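Long-range contact in outer membrane protein YopM (Yersinia pestis, PDB 1JL5), which is a leucine-rich repeat effector that probably alters host cell physiology and promotes bacterial survival in host tissues: residues L339-I343 against N358-V364. Sequence-based numbering, arbitrary orientation.
Sequences LERLI and NLKQLHV
Leu342 and Leu362 run alongside each other into the core, with Leu342 CD2 3.6 Å from Leu362 CD1. Their strands, 341-343 and 361-363, run parallel. These are equivalent positions in successive leucine-rich repeats, and each leucine enters the hydrophobic core of the solenoid. Leu359 packs alongside Leu339 in the same way. Its CG is anti to the backbone N (chi1 -170°), which brings CD1 against the Glu340 carbonyl and to 4.0 Å from Leu342 CB. This side is tightly packed and buried.

The backbone ladder is short and regular. Leu342 N donates to Gln361 O, and His363 N donates to Leu342 O at 2.7 Å. At the start of the strands Glu340 O takes two bonds. Lys360 N sits in its carbonyl plane on a lone pair, and Gln361 N comes nearly head-on, 2.6 Å away.

The opposite face is mixed: Arg341, Gln361 and His363 with Ile343 among them. The extended Gln361 chain sets OE1 over one face of the Arg341 guanidinium, the amide plane standing 85° to it, so the groups do not stack. The angle between OE1 and Arg341 NH1 is too poor for a hydrogen bond; NH1 forms its salt bridge with Glu321. Gln361 NE2 and His363 NE2 both bond to Asp381. Ile343 CD1 lies 3.5 Å from Gln361 OE1.

The looser end is the partly exposed pair Glu340 and Lys360. Glu340 OE1 stays 4.2 Å from Lys360 NZ, too far for a salt bridge. The lysine chain bends back so that NZ bonds to Asn358 O at 2.6 Å.

The chemistry implies that leucine packing and backbone bonds join these two strands, while Arg341 and Gln361 are tied outward to Glu321 and Asp381 on the flanking strands.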
ATOM      1  N   LEU A 339      23.109   8.209 -11.259  1.00 26.08           N
ATOM      2  CA  LEU A 339      22.028   7.593 -10.498  1.00 26.01           C
ATOM      3  C   LEU A 339      20.931   8.584 -10.145  1.00 26.38           C
ATOM      4  O   LEU A 339      21.167   9.570  -9.454  1.00 26.51           O
ATOM      5  CB  LEU A 339      22.561   6.966  -9.213  1.00 25.37           C
ATOM      6  CG  LEU A 339      21.576   5.981  -8.579  1.00 25.00           C
ATOM      7  CD1 LEU A 339      21.353   4.820  -9.545  1.00 24.79           C
ATOM      8  CD2 LEU A 339      22.115   5.475  -7.252  1.00 23.76           C
ATOM      9  N   GLU A 340      19.726   8.311 -10.614  1.00 26.04           N
ATOM     10  CA  GLU A 340      18.601   9.179 -10.327  1.00 28.43           C
ATOM     11  C   GLU A 340      17.671   8.554  -9.312  1.00 27.20           C
ATOM     12  O   GLU A 340      17.026   9.245  -8.533  1.00 26.71           O
ATOM     13  CB  GLU A 340      17.826   9.444 -11.590  1.00 32.00           C
ATOM     14  CG  GLU A 340      18.514  10.356 -12.524  1.00 39.77           C
ATOM     15  CD  GLU A 340      17.765  10.445 -13.815  1.00 44.02           C
ATOM     16  OE1 GLU A 340      16.590  10.911 -13.806  1.00 45.63           O
ATOM     17  OE2 GLU A 340      18.347  10.036 -14.840  1.00 48.68           O
ATOM     18  N   ARG A 341      17.609   7.233  -9.319  1.00 26.05           N
ATOM     19  CA  ARG A 341      16.741   6.536  -8.399  1.00 24.96           C
ATOM     20  C   ARG A 341      17.519   5.498  -7.625  1.00 24.05           C
ATOM     21  O   ARG A 341      18.106   4.581  -8.198  1.00 23.43           O
ATOM     22  CB  ARG A 341      15.602   5.870  -9.163  1.00 26.86           C
ATOM     23  CG  ARG A 341      14.613   6.840  -9.781  1.00 30.80           C
ATOM     24  CD  ARG A 341      13.895   6.206 -10.959  1.00 36.21           C
ATOM     25  NE  ARG A 341      12.442   6.305 -10.865  1.00 43.94           N
ATOM     26  CZ  ARG A 341      11.678   5.511 -10.113  1.00 49.07           C
ATOM     27  NH1 ARG A 341      12.222   4.544  -9.376  1.00 47.18           N
ATOM     28  NH2 ARG A 341      10.360   5.680 -10.107  1.00 49.95           N
ATOM     29  N   LEU A 342      17.549   5.666  -6.314  1.00 22.89           N
ATOM     30  CA  LEU A 342      18.223   4.714  -5.471  1.00 22.33           C
ATOM     31  C   LEU A 342      17.205   4.128  -4.512  1.00 23.68           C
ATOM     32  O   LEU A 342      16.682   4.820  -3.635  1.00 23.52           O
ATOM     33  CB  LEU A 342      19.355   5.366  -4.675  1.00 21.11           C
ATOM     34  CG  LEU A 342      20.014   4.391  -3.691  1.00 20.83           C
ATOM     35  CD1 LEU A 342      20.478   3.142  -4.427  1.00 20.54           C
ATOM     36  CD2 LEU A 342      21.185   5.062  -2.993  1.00 21.51           C
ATOM     37  N   ILE A 343      16.894   2.858  -4.715  1.00 22.63           N
ATOM     38  CA  ILE A 343      15.978   2.167  -3.829  1.00 21.67           C
ATOM     39  C   ILE A 343      16.844   1.098  -3.205  1.00 18.94           C
ATOM     40  O   ILE A 343      17.198   0.124  -3.857  1.00 20.39           O
ATOM     41  CB  ILE A 343      14.813   1.506  -4.581  1.00 22.13           C
ATOM     42  CG1 ILE A 343      14.017   2.555  -5.364  1.00 21.88           C
ATOM     43  CG2 ILE A 343      13.887   0.819  -3.582  1.00 20.44           C
ATOM     44  CD1 ILE A 343      14.667   2.977  -6.653  1.00 30.54           C
ATOM     45  N   ASN A 358      22.303  14.346  -9.066  1.00 30.02           N
ATOM     46  CA  ASN A 358      21.112  14.334  -9.910  1.00 31.59           C
ATOM     47  C   ASN A 358      20.125  13.291  -9.385  1.00 28.86           C
ATOM     48  O   ASN A 358      19.132  12.976 -10.043  1.00 27.29           O
ATOM     49  CB  ASN A 358      21.484  14.000 -11.358  1.00 35.98           C
ATOM     50  CG  ASN A 358      21.490  15.218 -12.261  1.00 42.78           C
ATOM     51  OD1 ASN A 358      20.456  15.608 -12.804  1.00 47.15           O
ATOM     52  ND2 ASN A 358      22.660  15.831 -12.426  1.00 45.11           N
ATOM     53  N   LEU A 359      20.404  12.754  -8.201  1.00 25.66           N
ATOM     54  CA  LEU A 359      19.521  11.749  -7.623  1.00 24.29           C
ATOM     55  C   LEU A 359      18.145  12.360  -7.433  1.00 24.40           C
ATOM     56  O   LEU A 359      17.995  13.388  -6.780  1.00 23.50           O
ATOM     57  CB  LEU A 359      20.054  11.258  -6.278  1.00 22.74           C
ATOM     58  CG  LEU A 359      19.303  10.035  -5.735  1.00 24.13           C
ATOM     59  CD1 LEU A 359      19.552   8.833  -6.655  1.00 20.21           C
ATOM     60  CD2 LEU A 359      19.759   9.735  -4.316  1.00 20.49           C
ATOM     61  N   LYS A 360      17.142  11.724  -8.018  1.00 24.49           N
ATOM     62  CA  LYS A 360      15.780  12.212  -7.918  1.00 26.86           C
ATOM     63  C   LYS A 360      15.030  11.459  -6.848  1.00 27.09           C
ATOM     64  O   LYS A 360      14.163  12.001  -6.167  1.00 26.68           O
ATOM     65  CB  LYS A 360      15.055  12.020  -9.244  1.00 26.39           C
ATOM     66  CG  LYS A 360      15.693  12.754 -10.396  1.00 31.40           C
ATOM     67  CD  LYS A 360      15.784  14.246 -10.116  1.00 34.70           C
ATOM     68  CE  LYS A 360      16.374  14.990 -11.308  1.00 37.08           C
ATOM     69  NZ  LYS A 360      17.694  14.431 -11.712  1.00 37.85           N
ATOM     70  N   GLN A 361      15.375  10.192  -6.703  1.00 27.72           N
ATOM     71  CA  GLN A 361      14.690   9.357  -5.750  1.00 27.32           C
ATOM     72  C   GLN A 361      15.620   8.579  -4.855  1.00 26.18           C
ATOM     73  O   GLN A 361      16.551   7.919  -5.309  1.00 25.99           O
ATOM     74  CB  GLN A 361      13.773   8.407  -6.503  1.00 27.97           C
ATOM     75  CG  GLN A 361      12.984   7.474  -5.629  1.00 29.02           C
ATOM     76  CD  GLN A 361      12.171   6.534  -6.465  1.00 29.10           C
ATOM     77  OE1 GLN A 361      12.715   5.801  -7.285  1.00 31.03           O
ATOM     78  NE2 GLN A 361      10.859   6.553  -6.280  1.00 31.23           N
ATOM     79  N   LEU A 362      15.358   8.682  -3.562  1.00 24.59           N
ATOM     80  CA  LEU A 362      16.135   7.975  -2.580  1.00 23.94           C
ATOM     81  C   LEU A 362      15.180   7.264  -1.644  1.00 24.76           C
ATOM     82  O   LEU A 362      14.533   7.893  -0.814  1.00 25.28           O
ATOM     83  CB  LEU A 362      17.002   8.934  -1.771  1.00 24.00           C
ATOM     84  CG  LEU A 362      17.824   8.183  -0.727  1.00 23.12           C
ATOM     85  CD1 LEU A 362      18.797   7.255  -1.433  1.00 23.15           C
ATOM     86  CD2 LEU A 362      18.557   9.162   0.170  1.00 26.45           C
ATOM     87  N   HIS A 363      15.073   5.955  -1.803  1.00 24.38           N
ATOM     88  CA  HIS A 363      14.231   5.153  -0.928  1.00 23.59           C
ATOM     89  C   HIS A 363      15.184   4.201  -0.254  1.00 23.60           C
ATOM     90  O   HIS A 363      15.567   3.187  -0.825  1.00 23.90           O
ATOM     91  CB  HIS A 363      13.187   4.381  -1.727  1.00 21.96           C
ATOM     92  CG  HIS A 363      12.094   5.246  -2.270  1.00 21.77           C
ATOM     93  ND1 HIS A 363      11.043   4.746  -3.007  1.00 23.37           N
ATOM     94  CD2 HIS A 363      11.893   6.582  -2.186  1.00 21.44           C
ATOM     95  CE1 HIS A 363      10.242   5.737  -3.354  1.00 22.87           C
ATOM     96  NE2 HIS A 363      10.737   6.860  -2.868  1.00 22.02           N
ATOM     97  N   VAL A 364      15.595   4.560   0.954  1.00 25.60           N
ATOM     98  CA  VAL A 364      16.525   3.745   1.715  1.00 28.65           C
ATOM     99  C   VAL A 364      15.881   3.436   3.052  1.00 28.97           C
ATOM    100  O   VAL A 364      16.543   3.209   4.066  1.00 31.06           O
ATOM    101  CB  VAL A 364      17.857   4.479   1.901  1.00 30.01           C
ATOM    102  CG1 VAL A 364      18.808   3.641   2.735  1.00 35.76           C
ATOM    103  CG2 VAL A 364      18.475   4.738   0.537  1.00 32.15           C
TER